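Local coordinates for glycosylation Associate Protein 1 (PDB 6OYC) that probably works with its partners Gap2 and Gap3 in the glycosylation and export of proteins through the accessory Sec system of Streptococcus agalactiae, at residues Asp33-Met38 / Tyr66-Ser71; Phe2-Ser7 / Thr229-Phe234. All coordinates share one frame; numbering follows the deposited sequence.

Interaction 1 (Asp33-Met38 / Tyr66-Ser71); sequences DTINQM and YDLLES
Ile35 sets two of its methyl groups against the Tyr66 ring, near the end where the ring joins CB. Ile35 CD1 lies over one face of the Tyr66 ring and makes a CH-pi contact, 3.9 Å from the ring centroid and 28° off the normal. CG2 of Ile35 touches the ring obliquely near CB, 3.6 Å from CD1 of Tyr66. A bend in the isoleucine chain explains the pairing. With chi2 at -74°, CD1 folds to the same side as CG2, and both methyls face the tyrosine. The two side chains cross at about a right angle. At the far end of the ring, Tyr66 OH is hydrogen-bonded to Glu414.

Leu68 fits beside both Ile35 and Met38, which lie one helical turn apart. Leu68 CD1 is 3.8 Å from Ile35 CD1. Leu68 CD2 is 3.7 Å from Met38 CG. The Met38 chain leaves with CG anti to the backbone N (chi1 -176°), then bends so that CE comes back to 3.9 Å from CD1 of Leu68. Ser71 CB adds a looser contact at 4.2 Å from SD of Met38.

The loop gets its shape from two turns. Asp67, with positive phi, is the C-prime residue of a Schellman motif that ends helix 59-65. Leu68 to Ser71 then form a type I beta turn. Lys39, on the same helix as Met38, donates to Asp67 O. The contact joins helix 33-43 to the loop that leads from helix 59-65 into strand 73-75, within a Rossmann-like alpha/beta domain of the kind found in GT-B proteins.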
ATOM      1  N   ASP A  33       1.333   8.787   0.687  1.00 34.96           N
ATOM      2  CA  ASP A  33       2.011  10.080   0.724  1.00 31.81           C
ATOM      3  C   ASP A  33       3.329  10.020   1.489  1.00 33.75           C
ATOM      4  O   ASP A  33       4.293  10.702   1.116  1.00 35.95           O
ATOM      5  CB  ASP A  33       1.070  11.148   1.303  1.00 32.93           C
ATOM      6  CG  ASP A  33       0.474  10.753   2.666  1.00 37.45           C
ATOM      7  OD1 ASP A  33       0.193   9.545   2.875  1.00 33.63           O
ATOM      8  OD2 ASP A  33       0.281  11.660   3.526  1.00 34.05           O
ATOM      9  N   THR A  34       3.412   9.214   2.546  1.00 34.62           N
ATOM     10  CA  THR A  34       4.666   9.148   3.286  1.00 30.07           C
ATOM     11  C   THR A  34       5.778   8.562   2.430  1.00 35.25           C
ATOM     12  O   THR A  34       6.906   9.073   2.433  1.00 38.14           O
ATOM     13  CB  THR A  34       4.493   8.328   4.557  1.00 34.80           C
ATOM     14  OG1 THR A  34       3.436   8.883   5.343  1.00 34.69           O
ATOM     15  CG2 THR A  34       5.799   8.313   5.375  1.00 35.22           C
ATOM     16  N   ILE A  35       5.489   7.477   1.701  1.00 36.84           N
ATOM     17  CA  ILE A  35       6.492   6.894   0.810  1.00 36.22           C
ATOM     18  C   ILE A  35       6.938   7.929  -0.209  1.00 36.12           C
ATOM     19  O   ILE A  35       8.135   8.159  -0.423  1.00 35.85           O
ATOM     20  CB  ILE A  35       5.935   5.643   0.103  1.00 33.06           C
ATOM     21  CG1 ILE A  35       5.426   4.595   1.109  1.00 31.13           C
ATOM     22  CG2 ILE A  35       6.963   5.114  -0.916  1.00 27.67           C
ATOM     23  CD1 ILE A  35       6.505   3.861   1.813  1.00 34.75           C
ATOM     24  N   ASN A  36       5.968   8.558  -0.862  1.00 34.18           N
ATOM     25  CA  ASN A  36       6.282   9.532  -1.892  1.00 36.39           C
ATOM     26  C   ASN A  36       7.139  10.663  -1.333  1.00 39.99           C
ATOM     27  O   ASN A  36       8.136  11.059  -1.951  1.00 40.86           O
ATOM     28  CB  ASN A  36       4.976  10.053  -2.484  1.00 35.25           C
ATOM     29  CG  ASN A  36       5.176  11.286  -3.303  1.00 41.90           C
ATOM     30  OD1 ASN A  36       5.224  12.400  -2.769  1.00 43.63           O
ATOM     31  ND2 ASN A  36       5.330  11.101  -4.611  1.00 37.38           N
ATOM     32  N   GLN A  37       6.792  11.158  -0.137  1.00 39.25           N
ATOM     33  CA  GLN A  37       7.494  12.306   0.425  1.00 40.42           C
ATOM     34  C   GLN A  37       8.873  11.925   0.939  1.00 40.00           C
ATOM     35  O   GLN A  37       9.822  12.704   0.808  1.00 41.86           O
ATOM     36  CB  GLN A  37       6.659  12.944   1.541  1.00 33.76           C
ATOM     37  CG  GLN A  37       5.447  13.676   0.982  1.00 34.84           C
ATOM     38  CD  GLN A  37       4.314  13.829   1.972  1.00 33.86           C
ATOM     39  OE1 GLN A  37       4.513  13.745   3.188  1.00 31.48           O
ATOM     40  NE2 GLN A  37       3.113  14.075   1.455  1.00 31.75           N
ATOM     41  N   MET A  38       9.014  10.745   1.540  1.00 35.86           N
ATOM     42  CA  MET A  38      10.347  10.402   2.023  1.00 40.41           C
ATOM     43  C   MET A  38      11.317  10.165   0.877  1.00 42.83           C
ATOM     44  O   MET A  38      12.508  10.471   1.005  1.00 43.31           O
ATOM     45  CB  MET A  38      10.310   9.172   2.907  1.00 38.47           C
ATOM     46  CG  MET A  38      11.680   8.870   3.491  1.00 50.68           C
ATOM     47  SD  MET A  38      11.504   8.146   5.116  1.00 60.31           S
ATOM     48  CE  MET A  38       9.831   7.557   4.903  1.00 38.26           C
ATOM     49  N   TYR A  66       9.814  -0.283  -0.881  1.00 31.45           N
ATOM     50  CA  TYR A  66       9.784   1.078  -1.396  1.00 30.63           C
ATOM     51  C   TYR A  66      11.171   1.710  -1.464  1.00 33.18           C
ATOM     52  O   TYR A  66      11.281   2.935  -1.547  1.00 33.93           O
ATOM     53  CB  TYR A  66       8.830   1.924  -0.557  1.00 29.87           C
ATOM     54  CG  TYR A  66       7.428   1.360  -0.594  1.00 32.32           C
ATOM     55  CD1 TYR A  66       6.596   1.608  -1.682  1.00 29.94           C
ATOM     56  CD2 TYR A  66       6.955   0.531   0.429  1.00 31.75           C
ATOM     57  CE1 TYR A  66       5.323   1.074  -1.745  1.00 33.37           C
ATOM     58  CE2 TYR A  66       5.672  -0.007   0.385  1.00 31.56           C
ATOM     59  CZ  TYR A  66       4.856   0.277  -0.712  1.00 34.69           C
ATOM     60  OH  TYR A  66       3.577  -0.237  -0.808  1.00 35.82           O
ATOM     61  N   ASP A  67      12.231   0.894  -1.452  1.00 32.69           N
ATOM     62  CA  ASP A  67      13.611   1.397  -1.484  1.00 34.81           C
ATOM     63  C   ASP A  67      13.866   2.367  -0.328  1.00 34.06           C
ATOM     64  O   ASP A  67      14.526   3.398  -0.491  1.00 32.70           O
ATOM     65  CB  ASP A  67      13.943   2.063  -2.825  1.00 35.16           C
ATOM     66  CG  ASP A  67      13.769   1.128  -4.015  1.00 36.92           C
ATOM     67  OD1 ASP A  67      13.971  -0.098  -3.872  1.00 36.12           O
ATOM     68  OD2 ASP A  67      13.417   1.626  -5.104  1.00 47.01           O
ATOM     69  N   LEU A  68      13.309   2.046   0.844  1.00 32.21           N
ATOM     70  CA  LEU A  68      13.468   2.866   2.038  1.00 34.94           C
ATOM     71  C   LEU A  68      14.108   2.120   3.198  1.00 30.97           C
ATOM     72  O   LEU A  68      14.234   2.688   4.282  1.00 33.50           O
ATOM     73  CB  LEU A  68      12.120   3.428   2.486  1.00 35.18           C
ATOM     74  CG  LEU A  68      11.512   4.506   1.593  1.00 36.80           C
ATOM     75  CD1 LEU A  68      10.123   4.840   2.084  1.00 32.20           C
ATOM     76  CD2 LEU A  68      12.405   5.733   1.593  1.00 39.31           C
ATOM     77  N   LEU A  69      14.523   0.868   3.004  1.00 33.11           N
ATOM     78  CA  LEU A  69      15.088   0.101   4.106  1.00 33.33           C
ATOM     79  C   LEU A  69      16.307   0.791   4.706  1.00 34.01           C
ATOM     80  O   LEU A  69      16.604   0.607   5.884  1.00 34.99           O
ATOM     81  CB  LEU A  69      15.451  -1.298   3.631  1.00 29.81           C
ATOM     82  CG  LEU A  69      16.061  -2.220   4.685  1.00 35.03           C
ATOM     83  CD1 LEU A  69      15.082  -2.449   5.806  1.00 28.02           C
ATOM     84  CD2 LEU A  69      16.490  -3.541   4.060  1.00 33.55           C
ATOM     85  N   GLU A  70      17.019   1.580   3.918  1.00 31.58           N
ATOM     86  CA  GLU A  70      18.206   2.271   4.386  1.00 34.00           C
ATOM     87  C   GLU A  70      17.887   3.638   4.971  1.00 35.00           C
ATOM     88  O   GLU A  70      18.803   4.349   5.378  1.00 31.56           O
ATOM     89  CB  GLU A  70      19.214   2.426   3.226  1.00 30.93           C
ATOM     90  CG  GLU A  70      19.774   1.092   2.679  1.00 29.74           C
ATOM     91  CD  GLU A  70      18.750   0.308   1.858  1.00 33.71           C
ATOM     92  OE1 GLU A  70      17.726   0.889   1.432  1.00 35.05           O
ATOM     93  OE2 GLU A  70      18.951  -0.904   1.657  1.00 34.41           O
ATOM     94  N   SER A  71      16.616   4.031   5.002  1.00 34.88           N
ATOM     95  CA  SER A  71      16.289   5.415   5.310  1.00 39.25           C
ATOM     96  C   SER A  71      16.296   5.737   6.797  1.00 40.01           C
ATOM     97  O   SER A  71      16.275   6.923   7.142  1.00 47.80           O
ATOM     98  CB  SER A  71      14.929   5.786   4.716  1.00 41.25           C
ATOM     99  OG  SER A  71      15.101   6.360   3.429  1.00 44.65           O
TER

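Interaction 2 (Phe2-Ser7 / Thr229-Phe234); sequences FHFIPS and TIIVSF
Phe2 to Ile5 pair in register with Thr229 to Val232 as parallel neighbours inside a seven-stranded parallel sheet. This is the Rossmann-like sheet of a GT-B-type domain, and 229-233 is its middle strand. Strand 48-52 continues the sheet beyond 2-5, and strand 250-255 continues it beyond 229-233.

Four backbone hydrogen bonds join the pair, alternating in direction. His3 N donates to Thr229 O at 2.9 Å. Ile231 N donates to His3 O at 2.8 Å. Ile5 N then binds Ile231 O at 2.9 Å, and Ser233 N binds Ile5 O at the same 2.9 Å. The CA-H groups of Phe2, Ile230 and Phe4 add weaker contacts to carbonyl oxygens already in use.

Most of the apolar contacts lie on the face that carries Phe2, Phe4, Thr229 and Ile231. Phe2 lies alongside Thr229, with ring atom CD1 of Phe2 3.5 Å from CB of Thr229. Ile231 CD1 touches both phenylalanine rings. Ile231 CD1 lies over a face of the Phe4 ring, 3.6 Å from CZ of Phe4, in a CH-pi contact 29° off the normal. Phe41 meets both phenylalanine rings edge-to-face. On the other face, the Ile5 and Ile230 side chains meet at a slant, CD1 of Ile5 touching CG2 of Ile230.

Polar side chains mark both ends. His3 ND1 is hydrogen-bonded to Tyr219 and NE2 to Asp228, and these two bonds should fix the rotation of the ring; its C-H edge lies in plane with Thr229 O. Thr229 OG1 is held by Tyr514. Past the last strand bond, a water accepts from Ser7 N at 2.9 Å and is hydrogen-bonded to Ser233 OG at 2.7 Å.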
ATOM      1  N   PHE A   2      14.272  15.726   9.498  1.00 43.74           N
ATOM      2  CA  PHE A   2      12.834  15.600   9.267  1.00 43.07           C
ATOM      3  C   PHE A   2      12.341  14.261   9.793  1.00 45.25           C
ATOM      4  O   PHE A   2      12.840  13.204   9.377  1.00 45.42           O
ATOM      5  CB  PHE A   2      12.506  15.731   7.780  1.00 37.14           C
ATOM      6  CG  PHE A   2      12.808  17.089   7.218  1.00 42.16           C
ATOM      7  CD1 PHE A   2      11.851  18.091   7.240  1.00 40.93           C
ATOM      8  CD2 PHE A   2      14.059  17.370   6.679  1.00 41.17           C
ATOM      9  CE1 PHE A   2      12.132  19.351   6.732  1.00 43.68           C
ATOM     10  CE2 PHE A   2      14.345  18.617   6.163  1.00 40.68           C
ATOM     11  CZ  PHE A   2      13.383  19.610   6.179  1.00 41.30           C
ATOM     12  N   HIS A   3      11.333  14.306  10.674  1.00 37.32           N
ATOM     13  CA  HIS A   3      10.735  13.114  11.265  1.00 35.70           C
ATOM     14  C   HIS A   3       9.398  12.844  10.580  1.00 38.70           C
ATOM     15  O   HIS A   3       8.463  13.650  10.696  1.00 34.78           O
ATOM     16  CB  HIS A   3      10.548  13.295  12.766  1.00 33.73           C
ATOM     17  CG  HIS A   3      11.757  13.832  13.455  1.00 39.03           C
ATOM     18  ND1 HIS A   3      12.608  13.035  14.187  1.00 39.99           N
ATOM     19  CD2 HIS A   3      12.272  15.085  13.507  1.00 39.78           C
ATOM     20  CE1 HIS A   3      13.589  13.774  14.673  1.00 41.73           C
ATOM     21  NE2 HIS A   3      13.412  15.020  14.270  1.00 42.85           N
ATOM     22  N   PHE A   4       9.308  11.713   9.872  1.00 32.25           N
ATOM     23  CA  PHE A   4       8.085  11.342   9.171  1.00 32.76           C
ATOM     24  C   PHE A   4       7.264  10.425  10.064  1.00 35.34           C
ATOM     25  O   PHE A   4       7.791   9.453  10.620  1.00 35.16           O
ATOM     26  CB  PHE A   4       8.384  10.636   7.844  1.00 33.93           C
ATOM     27  CG  PHE A   4       8.831  11.561   6.740  1.00 35.33           C
ATOM     28  CD1 PHE A   4      10.177  11.914   6.605  1.00 38.42           C
ATOM     29  CD2 PHE A   4       7.918  12.065   5.830  1.00 32.58           C
ATOM     30  CE1 PHE A   4      10.596  12.758   5.581  1.00 36.90           C
ATOM     31  CE2 PHE A   4       8.327  12.906   4.811  1.00 35.33           C
ATOM     32  CZ  PHE A   4       9.665  13.253   4.683  1.00 36.04           C
ATOM     33  N   ILE A   5       5.979  10.727  10.209  1.00 33.68           N
ATOM     34  CA  ILE A   5       5.105   9.837  10.964  1.00 30.13           C
ATOM     35  C   ILE A   5       4.068   9.289   9.988  1.00 30.87           C
ATOM     36  O   ILE A   5       3.195  10.044   9.543  1.00 31.37           O
ATOM     37  CB  ILE A   5       4.442  10.548  12.147  1.00 29.92           C
ATOM     38  CG1 ILE A   5       5.528  11.114  13.084  1.00 31.89           C
ATOM     39  CG2 ILE A   5       3.495   9.598  12.857  1.00 30.13           C
ATOM     40  CD1 ILE A   5       4.988  11.694  14.346  1.00 34.56           C
ATOM     41  N   PRO A   6       4.125   7.998   9.636  1.00 29.96           N
ATOM     42  CA  PRO A   6       3.195   7.432   8.653  1.00 30.18           C
ATOM     43  C   PRO A   6       1.865   7.048   9.288  1.00 28.21           C
ATOM     44  O   PRO A   6       1.692   7.075  10.507  1.00 29.43           O
ATOM     45  CB  PRO A   6       3.935   6.175   8.162  1.00 26.99           C
ATOM     46  CG  PRO A   6       4.663   5.706   9.391  1.00 30.42           C
ATOM     47  CD  PRO A   6       5.061   6.979  10.158  1.00 28.12           C
ATOM     48  N   SER A   7       0.925   6.669   8.425  1.00 27.40           N
ATOM     49  CA  SER A   7      -0.366   6.098   8.820  1.00 32.38           C
ATOM     50  C   SER A   7      -0.482   4.724   8.180  1.00 30.00           C
ATOM     51  O   SER A   7      -1.218   4.549   7.199  1.00 32.05           O
ATOM     52  CB  SER A   7      -1.552   6.995   8.405  1.00 27.97           C
ATOM     53  OG  SER A   7      -1.579   8.158   9.207  1.00 39.83           O
ATOM     54  N   THR A 229      11.835  19.374  11.845  1.00 41.57           N
ATOM     55  CA  THR A 229      10.477  19.424  11.321  1.00 39.96           C
ATOM     56  C   THR A 229       9.849  18.041  11.433  1.00 39.00           C
ATOM     57  O   THR A 229      10.480  17.031  11.103  1.00 36.94           O
ATOM     58  CB  THR A 229      10.459  19.904   9.866  1.00 43.89           C
ATOM     59  OG1 THR A 229      10.876  21.273   9.816  1.00 46.56           O
ATOM     60  CG2 THR A 229       9.050  19.753   9.225  1.00 37.62           C
ATOM     61  N   ILE A 230       8.621  17.997  11.919  1.00 37.45           N
ATOM     62  CA  ILE A 230       7.848  16.769  11.959  1.00 33.29           C
ATOM     63  C   ILE A 230       6.862  16.826  10.810  1.00 35.84           C
ATOM     64  O   ILE A 230       6.114  17.803  10.673  1.00 36.69           O
ATOM     65  CB  ILE A 230       7.132  16.601  13.305  1.00 33.80           C
ATOM     66  CG1 ILE A 230       8.149  16.569  14.443  1.00 34.44           C
ATOM     67  CG2 ILE A 230       6.322  15.327  13.316  1.00 35.62           C
ATOM     68  CD1 ILE A 230       7.516  16.445  15.782  1.00 36.77           C
ATOM     69  N   ILE A 231       6.878  15.803   9.962  1.00 31.77           N
ATOM     70  CA  ILE A 231       5.924  15.683   8.871  1.00 32.47           C
ATOM     71  C   ILE A 231       4.959  14.576   9.242  1.00 33.41           C
ATOM     72  O   ILE A 231       5.360  13.417   9.402  1.00 33.15           O
ATOM     73  CB  ILE A 231       6.621  15.424   7.527  1.00 34.69           C
ATOM     74  CG1 ILE A 231       7.572  16.604   7.221  1.00 32.87           C
ATOM     75  CG2 ILE A 231       5.581  15.261   6.436  1.00 28.83           C
ATOM     76  CD1 ILE A 231       8.665  16.345   6.209  1.00 37.26           C
ATOM     77  N   VAL A 232       3.695  14.946   9.430  1.00 33.35           N
ATOM     78  CA  VAL A 232       2.685  14.063   9.991  1.00 31.31           C
ATOM     79  C   VAL A 232       1.706  13.661   8.898  1.00 33.67           C
ATOM     80  O   VAL A 232       1.080  14.515   8.253  1.00 32.43           O
ATOM     81  CB  VAL A 232       1.932  14.716  11.162  1.00 36.73           C
ATOM     82  CG1 VAL A 232       0.845  13.751  11.695  1.00 33.12           C
ATOM     83  CG2 VAL A 232       2.906  15.114  12.266  1.00 34.65           C
ATOM     84  N   SER A 233       1.572  12.358   8.705  1.00 30.83           N
ATOM     85  CA  SER A 233       0.444  11.801   7.975  1.00 32.91           C
ATOM     86  C   SER A 233      -0.857  12.136   8.706  1.00 33.37           C
ATOM     87  O   SER A 233      -1.063  11.691   9.840  1.00 34.27           O
ATOM     88  CB  SER A 233       0.642  10.288   7.878  1.00 29.94           C
ATOM     89  OG  SER A 233       0.027   9.764   6.734  1.00 38.38           O
ATOM     90  N   PHE A 234      -1.729  12.933   8.086  1.00 33.02           N
ATOM     91  CA  PHE A 234      -2.941  13.370   8.786  1.00 33.37           C
ATOM     92  C   PHE A 234      -3.827  12.175   9.132  1.00 31.79           C
ATOM     93  O   PHE A 234      -4.285  11.456   8.241  1.00 36.00           O
ATOM     94  CB  PHE A 234      -3.734  14.376   7.940  1.00 32.82           C
ATOM     95  CG  PHE A 234      -4.904  14.999   8.675  1.00 33.69           C
ATOM     96  CD1 PHE A 234      -6.067  14.277   8.912  1.00 31.67           C
ATOM     97  CD2 PHE A 234      -4.840  16.310   9.122  1.00 31.52           C
ATOM     98  CE1 PHE A 234      -7.139  14.850   9.580  1.00 34.20           C
ATOM     99  CE2 PHE A 234      -5.905  16.887   9.787  1.00 33.22           C
ATOM    100  CZ  PHE A 234      -7.061  16.159  10.015  1.00 32.56           C
TER
HETATM  101  O   HOH W   1       1.155   7.532   5.626  1.00 29.07           O

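Both contacts belong to the same Rossmann-like domain, and their centres are 12 Å apart. Strand 2-5 comes first in the chain, followed by helix 33-43 and the loop 66-71. Strand 229-233 follows much later, after the whole ten-stranded antiparallel sheet. Interaction 2 therefore brings distant parts of the sequence together, and interaction 1 is formed by residues that lie between its two strands. The two touch directly: Gln37 packs on Phe4 and Ile231, and Thr34 on Pro6. Helix 33-43 thus covers the sheet face bearing Phe4 and Ile231, while the loop meets another side of the same helix and leads into strand 73-75, the edge strand of the same sheet.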